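Local coordinates for Glyco_hydro_cc domain-containing protein (Pseudomonas viridiflava, PDB 6UAV), which probably hydrolyses beta-1,3-glucans from within the chain, as an endo-beta-1,3-glucanase of glycoside hydrolase family GH128, subgroup II, at residues Y29-K34 against V182-N187; V81-N86 against A158-D163; F221-F226 against Q251-L256. One frame throughout, in Å; residues are numbered along the deposited sequence. Where two conformers were deposited one is given.

Contact 1 (Y29-K34 against V182-N187); sequences YNWSPK and VTEFAN
Two hydrogen bonds tie Tyr29 and Trp31 to Thr183 and Glu184. In the first, the phenol of Tyr29 is the donor: its OH lies 2.6 Å from the backbone O of Thr183. The hydroxyl sits well above the carbonyl plane, so no lone pair is met directly. Thr183 O stays close to the plane of the tyrosine ring, at its hydroxyl edge. The second bond joins two side chains. Trp31 NE1 gives its hydrogen to Glu184 OE2 at 2.9 Å, with an N-H...O angle of 151°. It reaches the anti side of OE2, 30° out of the carboxylate plane. Indole and carboxylate planes stand nearly perpendicular. Glu184 is extended beyond CG (chi2 179°), which carries the carboxylate out to the indole N-H.

Van der Waals contacts fill in around these bonds. Tyr29 OH rests 3.4 Å from Glu184 CG and 3.7 Å from Thr183 CB. Tyr29 CE2 lies 3.6 Å above one face of the Trp31 ring, toward its rim.

Outside partners take the other polar ends: Thr183 OG1 bonds to His160 and Glu184 OE1 to Tyr162. The contact is buried near the centre of the eight-stranded barrel. It joins the end of strand 27-29 and the loop after it to strand 180-185. Strand 51-56 adds Met55 beside Tyr29 and Trp31, strand 156-161 adds His160 beside Tyr29 and Glu184, and helix 200-216 packs outside, against Val182 and Phe185.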
loop_
_atom_site.group_PDB
_atom_site.type_symbol
_atom_site.label_atom_id
_atom_site.label_comp_id
_atom_site.label_asym_id
_atom_site.label_seq_id
_atom_site.Cartn_x
_atom_site.Cartn_y
_atom_site.Cartn_z
ATOM N N TYR A 29 -6.287 0.646 3.947
ATOM C CA TYR A 29 -5.890 -0.683 4.423
ATOM C C TYR A 29 -5.137 -0.439 5.705
ATOM O O TYR A 29 -4.807 0.713 5.970
ATOM C CB TYR A 29 -5.082 -1.428 3.350
ATOM C CG TYR A 29 -3.654 -0.966 3.256
ATOM C CD1 TYR A 29 -3.312 0.242 2.649
ATOM C CD2 TYR A 29 -2.649 -1.742 3.779
ATOM C CE1 TYR A 29 -1.992 0.642 2.558
ATOM C CE2 TYR A 29 -1.339 -1.352 3.703
ATOM C CZ TYR A 29 -1.003 -0.140 3.102
ATOM O OH TYR A 29 0.302 0.235 3.010
ATOM N N ASN A 30 -4.904 -1.496 6.453
ATOM C CA ASN A 30 -4.360 -1.378 7.826
ATOM C C ASN A 30 -3.297 -2.436 8.071
ATOM O O ASN A 30 -3.046 -2.705 9.235
ATOM C CB ASN A 30 -5.459 -1.450 8.889
ATOM C CG ASN A 30 -6.090 -2.824 8.968
ATOM O OD1 ASN A 30 -5.730 -3.709 8.172
ATOM N ND2 ASN A 30 -6.974 -3.001 9.940
ATOM N N TRP A 31 -2.630 -2.908 7.032
ATOM C CA TRP A 31 -1.540 -3.903 7.132
ATOM C C TRP A 31 -2.047 -5.230 7.729
ATOM O O TRP A 31 -1.236 -6.003 8.164
ATOM C CB TRP A 31 -0.342 -3.373 7.921
ATOM C CG TRP A 31 0.231 -2.148 7.295
ATOM C CD1 TRP A 31 1.172 -2.082 6.313
ATOM C CD2 TRP A 31 -0.062 -0.777 7.643
ATOM N NE1 TRP A 31 1.466 -0.786 6.003
ATOM C CE2 TRP A 31 0.715 0.045 6.785
ATOM C CE3 TRP A 31 -0.895 -0.181 8.593
ATOM C CZ2 TRP A 31 0.677 1.454 6.876
ATOM C CZ3 TRP A 31 -0.909 1.199 8.699
ATOM C CH2 TRP A 31 -0.162 1.981 7.829
ATOM N N SER A 32 -3.349 -5.486 7.742
ATOM C CA SER A 32 -3.888 -6.668 8.460
ATOM C C SER A 32 -5.021 -7.251 7.660
ATOM O O SER A 32 -5.513 -6.629 6.703
ATOM C CB SER A 32 -4.334 -6.304 9.857
ATOM O OG SER A 32 -5.673 -5.959 9.799
ATOM N N PRO A 33 -5.443 -8.497 7.973
ATOM C CA PRO A 33 -6.467 -9.107 7.125
ATOM C C PRO A 33 -7.901 -8.590 7.287
ATOM O O PRO A 33 -8.761 -8.932 6.482
ATOM C CB PRO A 33 -6.424 -10.570 7.551
ATOM C CG PRO A 33 -5.196 -10.748 8.370
ATOM C CD PRO A 33 -4.876 -9.392 8.989
ATOM N N LYS A 34 -8.190 -7.796 8.325
ATOM C CA LYS A 34 -9.557 -7.262 8.576
ATOM C C LYS A 34 -9.475 -5.836 9.075
ATOM O O LYS A 34 -8.474 -5.447 9.705
ATOM C CB LYS A 34 -10.242 -8.122 9.620
ATOM C CG LYS A 34 -10.767 -9.442 9.074
ATOM C CD LYS A 34 -11.090 -10.400 10.140
ATOM C CE LYS A 34 -11.564 -11.757 9.614
ATOM N NZ LYS A 34 -11.217 -12.799 10.599
ATOM N N VAL A 182 0.928 1.927 -5.175
ATOM C CA VAL A 182 1.968 2.554 -4.332
ATOM C C VAL A 182 1.312 2.715 -2.962
ATOM O O VAL A 182 0.589 3.707 -2.765
ATOM C CB VAL A 182 2.428 3.883 -4.953
ATOM C CG1 VAL A 182 3.338 4.617 -3.996
ATOM C CG2 VAL A 182 3.113 3.696 -6.319
ATOM N N THR A 183 1.552 1.775 -2.041
ATOM C CA THR A 183 0.630 1.602 -0.887
ATOM C C THR A 183 1.121 2.342 0.355
ATOM O O THR A 183 0.452 2.310 1.379
ATOM C CB THR A 183 0.389 0.107 -0.643
ATOM O OG1 THR A 183 1.664 -0.516 -0.489
ATOM C CG2 THR A 183 -0.378 -0.501 -1.789
ATOM N N GLU A 184 2.282 2.966 0.267
ATOM C CA GLU A 184 2.759 3.950 1.258
ATOM C C GLU A 184 3.598 4.967 0.491
ATOM O O GLU A 184 4.558 4.592 -0.249
ATOM C CB GLU A 184 3.669 3.413 2.365
ATOM C CG GLU A 184 3.052 2.305 3.190
ATOM C CD GLU A 184 3.934 1.742 4.265
ATOM O OE1 GLU A 184 4.970 2.374 4.643
ATOM O OE2 GLU A 184 3.624 0.597 4.742
ATOM N N PHE A 185 3.272 6.245 0.662
ATOM C CA PHE A 185 4.144 7.335 0.175
ATOM C C PHE A 185 3.887 8.613 0.945
ATOM O O PHE A 185 2.856 8.800 1.569
ATOM C CB PHE A 185 4.012 7.592 -1.321
ATOM C CG PHE A 185 2.748 8.237 -1.787
ATOM C CD1 PHE A 185 1.536 7.603 -1.659
ATOM C CD2 PHE A 185 2.772 9.535 -2.288
ATOM C CE1 PHE A 185 0.356 8.200 -2.077
ATOM C CE2 PHE A 185 1.610 10.120 -2.743
ATOM C CZ PHE A 185 0.406 9.465 -2.611
ATOM N N ALA A 186 4.943 9.407 0.964
ATOM C CA ALA A 186 5.027 10.763 1.537
ATOM C C ALA A 186 6.439 11.200 1.209
ATOM O O ALA A 186 7.256 10.315 0.828
ATOM C CB ALA A 186 4.764 10.672 3.021
ATOM N N ASN A 187 6.803 12.462 1.405
ATOM C CA ASN A 187 8.235 12.790 1.317
ATOM C C ASN A 187 8.813 13.125 2.686
ATOM O O ASN A 187 8.452 14.155 3.254
ATOM C CB ASN A 187 8.486 13.931 0.338
ATOM C CG ASN A 187 9.936 13.995 -0.101
ATOM O OD1 ASN A 187 10.854 13.688 0.686
ATOM N ND2 ASN A 187 10.129 14.352 -1.370
#

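Contact 2 (V81-N86 against A158-D163); sequences VINEPN and AFHWYD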
loop_
_atom_site.group_PDB
_atom_site.type_symbol
_atom_site.label_atom_id
_atom_site.label_comp_id
_atom_site.label_asym_id
_atom_site.label_seq_id
_atom_site.Cartn_x
_atom_site.Cartn_y
_atom_site.Cartn_z
ATOM N N VAL A 81 -0.248 -8.308 -0.356
ATOM C CA VAL A 81 0.594 -9.365 0.246
ATOM C C VAL A 81 2.022 -8.891 0.453
ATOM O O VAL A 81 2.595 -8.228 -0.443
ATOM C CB VAL A 81 0.499 -10.653 -0.594
ATOM C CG1 VAL A 81 -0.894 -11.231 -0.648
ATOM C CG2 VAL A 81 1.057 -10.492 -2.002
ATOM N N ILE A 82 2.574 -9.314 1.581
ATOM C CA ILE A 82 4.006 -9.228 1.960
ATOM C C ILE A 82 4.489 -7.776 2.096
ATOM O O ILE A 82 4.891 -7.158 1.104
ATOM C CB ILE A 82 4.917 -10.073 1.044
ATOM C CG1 ILE A 82 4.340 -11.493 0.833
ATOM C CG2 ILE A 82 6.290 -10.074 1.730
ATOM C CD1 ILE A 82 5.286 -12.561 0.351
ATOM N N ASN A 83 4.514 -7.306 3.340
ATOM C CA ASN A 83 4.886 -5.877 3.625
ATOM C C ASN A 83 6.397 -5.704 3.748
ATOM O O ASN A 83 6.920 -5.962 4.824
ATOM C CB ASN A 83 4.220 -5.377 4.895
ATOM C CG ASN A 83 4.317 -3.867 4.958
ATOM O OD1 ASN A 83 3.655 -3.178 4.193
ATOM N ND2 ASN A 83 5.138 -3.358 5.862
ATOM N N GLU A 84 7.077 -5.254 2.696
ATOM C CA GLU A 84 8.527 -4.938 2.742
ATOM C C GLU A 84 9.328 -6.149 3.158
ATOM O O GLU A 84 9.981 -6.170 4.205
ATOM C CB GLU A 84 8.733 -3.733 3.664
ATOM C CG GLU A 84 8.164 -2.453 3.029
ATOM C CD GLU A 84 8.614 -1.182 3.735
ATOM O OE1 GLU A 84 9.434 -1.295 4.695
ATOM O OE2 GLU A 84 8.151 -0.129 3.344
ATOM N N PRO A 85 9.375 -7.208 2.316
ATOM C CA PRO A 85 10.140 -8.389 2.670
ATOM C C PRO A 85 11.624 -8.149 2.843
ATOM O O PRO A 85 12.276 -8.865 3.610
ATOM C CB PRO A 85 9.901 -9.342 1.492
ATOM C CG PRO A 85 9.545 -8.414 0.325
ATOM C CD PRO A 85 8.774 -7.269 0.956
ATOM N N ASN A 86 12.166 -7.170 2.116
ATOM C CA ASN A 86 13.615 -6.874 2.168
ATOM C C ASN A 86 13.934 -5.914 3.316
ATOM O O ASN A 86 15.030 -5.390 3.301
ATOM C CB ASN A 86 14.111 -6.404 0.816
ATOM C CG ASN A 86 13.465 -5.135 0.295
ATOM O OD1 ASN A 86 12.267 -4.929 0.530
ATOM N ND2 ASN A 86 14.248 -4.362 -0.464
ATOM N N ALA A 158 3.636 -3.957 -5.546
ATOM C CA ALA A 158 3.335 -2.845 -4.627
ATOM C C ALA A 158 4.660 -2.173 -4.296
ATOM O O ALA A 158 5.708 -2.815 -4.341
ATOM C CB ALA A 158 2.514 -3.240 -3.428
ATOM N N PHE A 159 4.584 -0.891 -3.956
ATOM C CA PHE A 159 5.790 -0.113 -3.688
ATOM C C PHE A 159 5.490 0.907 -2.598
ATOM O O PHE A 159 4.388 1.434 -2.534
ATOM C CB PHE A 159 6.251 0.539 -4.992
ATOM C CG PHE A 159 7.685 0.993 -4.895
ATOM C CD1 PHE A 159 8.680 0.072 -4.657
ATOM C CD2 PHE A 159 8.044 2.318 -4.993
ATOM C CE1 PHE A 159 10.001 0.459 -4.509
ATOM C CE2 PHE A 159 9.364 2.696 -4.842
ATOM C CZ PHE A 159 10.333 1.768 -4.602
ATOM N N HIS A 160 6.485 1.166 -1.757
ATOM C CA HIS A 160 6.501 2.212 -0.736
ATOM C C HIS A 160 7.685 3.131 -0.998
ATOM O O HIS A 160 8.763 2.643 -1.363
ATOM C CB HIS A 160 6.734 1.565 0.657
ATOM C CG HIS A 160 5.683 0.574 1.060
ATOM N ND1 HIS A 160 5.833 -0.184 2.200
ATOM C CD2 HIS A 160 4.477 0.300 0.538
ATOM C CE1 HIS A 160 4.719 -0.912 2.375
ATOM N NE2 HIS A 160 3.860 -0.632 1.340
ATOM N N TRP A 161 7.500 4.434 -0.799
ATOM C CA TRP A 161 8.600 5.377 -1.058
ATOM C C TRP A 161 8.352 6.650 -0.244
ATOM O O TRP A 161 7.245 7.185 -0.298
ATOM C CB TRP A 161 8.717 5.653 -2.546
ATOM C CG TRP A 161 10.072 6.168 -2.880
ATOM C CD1 TRP A 161 10.398 7.446 -3.295
ATOM C CD2 TRP A 161 11.293 5.418 -2.834
ATOM N NE1 TRP A 161 11.743 7.520 -3.501
ATOM C CE2 TRP A 161 12.320 6.299 -3.233
ATOM C CE3 TRP A 161 11.610 4.078 -2.538
ATOM C CZ2 TRP A 161 13.644 5.896 -3.277
ATOM C CZ3 TRP A 161 12.930 3.691 -2.567
ATOM C CH2 TRP A 161 13.931 4.587 -2.965
ATOM N N TYR A 162 9.392 7.075 0.467
ATOM C CA TYR A 162 9.379 8.241 1.385
ATOM C C TYR A 162 10.386 9.336 0.977
ATOM O O TYR A 162 10.939 10.038 1.815
ATOM C CB TYR A 162 9.644 7.708 2.796
ATOM C CG TYR A 162 8.460 6.970 3.357
ATOM C CD1 TYR A 162 8.252 5.633 3.040
ATOM C CD2 TYR A 162 7.488 7.623 4.105
ATOM C CE1 TYR A 162 7.174 4.935 3.563
ATOM C CE2 TYR A 162 6.397 6.950 4.627
ATOM C CZ TYR A 162 6.235 5.600 4.341
ATOM O OH TYR A 162 5.168 4.954 4.880
ATOM N N ASP A 163 10.704 9.454 -0.319
ATOM C CA ASP A 163 11.772 10.377 -0.786
ATOM C C ASP A 163 11.377 10.871 -2.157
ATOM O O ASP A 163 10.328 10.506 -2.696
ATOM C CB ASP A 163 13.154 9.726 -0.759
ATOM C CG ASP A 163 14.327 10.636 -0.469
ATOM O OD1 ASP A 163 14.218 11.836 -0.734
ATOM O OD2 ASP A 163 15.352 10.116 -0.016
HETATM O O HOH W 1 1.806 -2.115 2.606
#
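The probable active site at the C-terminal end of the barrel strands contains this contact, where Asn83 and Glu84 of an Asn-Glu-Pro sequence meet His160. His160 ND1 donates to Glu84 OE2 at 2.6 Å, with an N-H...O angle of 163°. The bond is nearly straight and lies in the imidazole plane. It reaches OE2 on the anti side, 24° out of the carboxylate plane. Asn122 ND2 also bonds to OE2, so two donors grip that oxygen.

Asn83 approaches another edge of the same ring. With CG anti to the backbone N (chi1 -165°), its amide swings toward the imidazole, and OD1 comes within 3.1 Å of His160 CE1. A water bridges the two residues. It donates to Asn83 OD1 at 2.7 Å and lies 2.8 Å from His160 NE2. Both ring nitrogens thus have partners, which helps hold the ring's rotation.

A glycerol, probably from the crystallisation liquor, bonds to Tyr162 N and lies about 6 Å from the His160 side chain, consistent with a pocket here. A glutamate after the fourth strand, preceded by asparagine, is typical of (beta/alpha)8 glycoside hydrolases of clan GH-A. There it is the acid/base, a role consistent with the position of Glu84.

Contact 3 (F221-F226 against Q251-L256); sequences FRYAWF and QYYLSL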
loop_
_atom_site.group_PDB
_atom_site.type_symbol
_atom_site.label_atom_id
_atom_site.label_comp_id
_atom_site.label_asym_id
_atom_site.label_seq_id
_atom_site.Cartn_x
_atom_site.Cartn_y
_atom_site.Cartn_z
ATOM N N PHE A 221 -2.590 1.756 -10.318
ATOM C CA PHE A 221 -4.038 1.545 -10.116
ATOM C C PHE A 221 -4.514 2.230 -8.841
ATOM O O PHE A 221 -5.603 2.736 -8.856
ATOM C CB PHE A 221 -4.345 0.043 -10.019
ATOM C CG PHE A 221 -5.807 -0.282 -9.853
ATOM C CD1 PHE A 221 -6.668 -0.235 -10.942
ATOM C CD2 PHE A 221 -6.348 -0.583 -8.603
ATOM C CE1 PHE A 221 -8.029 -0.514 -10.784
ATOM C CE2 PHE A 221 -7.697 -0.898 -8.463
ATOM C CZ PHE A 221 -8.538 -0.845 -9.550
ATOM N N ARG A 222 -3.707 2.239 -7.782
ATOM C CA ARG A 222 -4.124 2.787 -6.487
ATOM C C ARG A 222 -2.866 3.250 -5.752
ATOM O O ARG A 222 -1.719 2.773 -6.063
ATOM C CB ARG A 222 -4.911 1.772 -5.649
ATOM C CG ARG A 222 -6.405 1.738 -5.955
ATOM C CD ARG A 222 -7.303 0.897 -5.073
ATOM N NE ARG A 222 -8.698 1.349 -5.143
ATOM C CZ ARG A 222 -9.696 0.824 -4.435
ATOM N NH1 ARG A 222 -9.477 -0.224 -3.650
ATOM N NH2 ARG A 222 -10.895 1.379 -4.493
ATOM N N TYR A 223 -3.059 4.225 -4.898
ATOM C CA TYR A 223 -1.994 4.691 -4.000
ATOM C C TYR A 223 -2.604 4.991 -2.640
ATOM O O TYR A 223 -3.776 5.253 -2.538
ATOM C CB TYR A 223 -1.246 5.909 -4.571
ATOM C CG TYR A 223 -2.114 7.069 -4.981
ATOM C CD1 TYR A 223 -2.596 7.965 -4.045
ATOM C CD2 TYR A 223 -2.513 7.240 -6.282
ATOM C CE1 TYR A 223 -3.345 9.070 -4.392
ATOM C CE2 TYR A 223 -3.339 8.292 -6.640
ATOM C CZ TYR A 223 -3.807 9.176 -5.687
ATOM O OH TYR A 223 -4.640 10.216 -5.973
ATOM N N ALA A 224 -1.736 5.025 -1.642
ATOM C CA ALA A 224 -2.169 5.308 -0.286
ATOM C C ALA A 224 -1.130 6.150 0.419
ATOM O O ALA A 224 0.029 5.734 0.557
ATOM C CB ALA A 224 -2.386 4.021 0.429
ATOM N N TRP A 225 -1.609 7.289 0.889
ATOM C CA TRP A 225 -0.765 8.231 1.646
ATOM C C TRP A 225 -0.473 7.680 3.039
ATOM O O TRP A 225 -1.414 7.209 3.755
ATOM C CB TRP A 225 -1.423 9.618 1.697
ATOM C CG TRP A 225 -0.595 10.651 2.393
ATOM C CD1 TRP A 225 -0.598 10.988 3.713
ATOM C CD2 TRP A 225 0.430 11.435 1.780
ATOM N NE1 TRP A 225 0.338 11.957 3.965
ATOM C CE2 TRP A 225 0.973 12.270 2.779
ATOM C CE3 TRP A 225 0.880 11.555 0.467
ATOM C CZ2 TRP A 225 2.046 13.121 2.518
ATOM C CZ3 TRP A 225 1.878 12.467 0.193
ATOM C CH2 TRP A 225 2.466 13.217 1.209
ATOM N N PHE A 226 0.751 7.891 3.498
ATOM C CA PHE A 226 1.152 7.602 4.891
ATOM C C PHE A 226 1.229 8.944 5.635
ATOM O O PHE A 226 2.114 9.733 5.314
ATOM C CB PHE A 226 2.476 6.848 4.943
ATOM C CG PHE A 226 2.751 6.314 6.309
ATOM C CD1 PHE A 226 3.344 7.131 7.241
ATOM C CD2 PHE A 226 2.280 5.078 6.718
ATOM C CE1 PHE A 226 3.553 6.704 8.529
ATOM C CE2 PHE A 226 2.490 4.624 8.004
ATOM C CZ PHE A 226 3.144 5.444 8.892
ATOM N N GLN A 251 -7.243 17.973 4.165
ATOM C CA GLN A 251 -8.195 18.682 3.289
ATOM C C GLN A 251 -7.530 18.756 1.901
ATOM O O GLN A 251 -8.214 18.575 0.861
ATOM C CB GLN A 251 -8.546 20.046 3.907
ATOM C CG GLN A 251 -9.721 20.724 3.247
ATOM C CD GLN A 251 -11.035 20.357 3.905
ATOM O OE1 GLN A 251 -11.883 19.672 3.321
ATOM N NE2 GLN A 251 -11.225 20.817 5.142
ATOM N N TYR A 252 -6.252 19.104 1.854
ATOM C CA TYR A 252 -5.548 19.347 0.575
ATOM C C TYR A 252 -5.539 18.049 -0.244
ATOM O O TYR A 252 -5.990 18.028 -1.419
ATOM C CB TYR A 252 -4.155 19.907 0.841
ATOM C CG TYR A 252 -3.394 20.300 -0.395
ATOM C CD1 TYR A 252 -3.820 21.370 -1.164
ATOM C CD2 TYR A 252 -2.200 19.711 -0.737
ATOM C CE1 TYR A 252 -3.104 21.812 -2.268
ATOM C CE2 TYR A 252 -1.465 20.146 -1.827
ATOM C CZ TYR A 252 -1.923 21.182 -2.622
ATOM O OH TYR A 252 -1.253 21.621 -3.743
ATOM N N TYR A 253 -5.127 16.964 0.386
ATOM C CA TYR A 253 -5.120 15.612 -0.247
ATOM C C TYR A 253 -6.451 15.287 -0.917
ATOM O O TYR A 253 -6.485 14.822 -2.106
ATOM C CB TYR A 253 -4.775 14.548 0.778
ATOM C CG TYR A 253 -4.569 13.148 0.252
ATOM C CD1 TYR A 253 -3.652 12.849 -0.739
ATOM C CD2 TYR A 253 -5.244 12.066 0.809
ATOM C CE1 TYR A 253 -3.428 11.557 -1.199
ATOM C CE2 TYR A 253 -5.009 10.764 0.393
ATOM C CZ TYR A 253 -4.077 10.489 -0.602
ATOM O OH TYR A 253 -3.815 9.248 -1.084
ATOM N N LEU A 254 -7.539 15.498 -0.192
ATOM C CA LEU A 254 -8.873 15.082 -0.681
ATOM C C LEU A 254 -9.328 15.961 -1.828
ATOM O O LEU A 254 -10.211 15.488 -2.631
ATOM C CB LEU A 254 -9.871 15.069 0.494
ATOM C CG LEU A 254 -9.461 14.227 1.698
ATOM C CD1 LEU A 254 -10.516 14.328 2.792
ATOM C CD2 LEU A 254 -9.226 12.789 1.344
ATOM N N SER A 255 -8.794 17.168 -1.933
ATOM C CA SER A 255 -9.189 18.192 -2.940
ATOM C C SER A 255 -8.438 18.006 -4.246
ATOM O O SER A 255 -8.858 18.613 -5.244
ATOM C CB SER A 255 -8.849 19.593 -2.435
ATOM O OG SER A 255 -7.435 19.892 -2.684
ATOM N N LEU A 256 -7.314 17.304 -4.237
ATOM C CA LEU A 256 -6.438 17.246 -5.438
ATOM C C LEU A 256 -7.213 16.670 -6.621
ATOM O O LEU A 256 -8.034 15.763 -6.478
ATOM C CB LEU A 256 -5.166 16.455 -5.107
ATOM C CG LEU A 256 -4.224 17.245 -4.200
ATOM C CD1 LEU A 256 -3.079 16.372 -3.673
ATOM C CD2 LEU A 256 -3.710 18.474 -4.902
#
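Tyr253 reaches from helix 248-255 to strand 220-225 and slots its phenol end between Tyr223 and Trp225. This is the tight part of the contact. Trp225 CB sits over one face of the Tyr253 ring, 4.1 Å from its centroid and 29° off the normal, a CH-pi contact. Its nearest ring atom is Tyr253 CZ, at 3.6 Å. The two aromatic systems do not stack. The five-membered ring of Trp225 lies oblique to the tyrosine, with the planes at 46°. The Trp225 side chain has CG anti to the backbone N (chi1 -177°), which leads the indole away from 251-256 while CB stays over the tyrosine. Tyr223 meets the hydroxyl end. Its CE1 lies 3.3 Å from Tyr253 OH, which sits near the plane of the Tyr223 ring at its edge. The two tyrosines slide past each other in opposite directions, with their CE1 atoms 4.0 Å apart.

No hydrogen bond crosses the contact. The buried polar ends are satisfied elsewhere: Tyr253 OH by Gly7 O, Tyr223 OH by Glu215 and Arg6, and Trp225 NE1 by Ser237 O.

The other side of the helix is looser. Gln251 is exposed and does not touch the strand. Tyr252 makes no contact with the strand either; it forms a cation-pi contact with Lys204.

The axes of strand segment 221-225 and helix segment 251-255 run almost antiparallel, 11.6 Å apart at their closest. The last barrel helix thus lies outside the eighth strand, with strand 6-9 touching Tyr253 and helix 200-216 flanking Tyr223 and Trp225.

How the contacts relate
Contacts 1 and 2 lie at the C-terminal end of the barrel strands, the probable catalytic end, while contact 3 joins the barrel wall to an outer helix. All three are largely buried; in contact 1 Trp31 is partly exposed. Contact 3 lies farthest from the centre of the chain and has exposed residues on its helix. Polar bonds dominate contacts 1 and 2; contact 3 is aromatic packing. Strand 180-185 links them, pairing with strand 156-161 of contact 2 and strand 220-225 of contact 3. Side-chain bonds between 158-163 and 182-187 join contacts 1 and 2 into one polar network. Glu184, after the seventh strand, would be the probable nucleophile, as in clan GH-A.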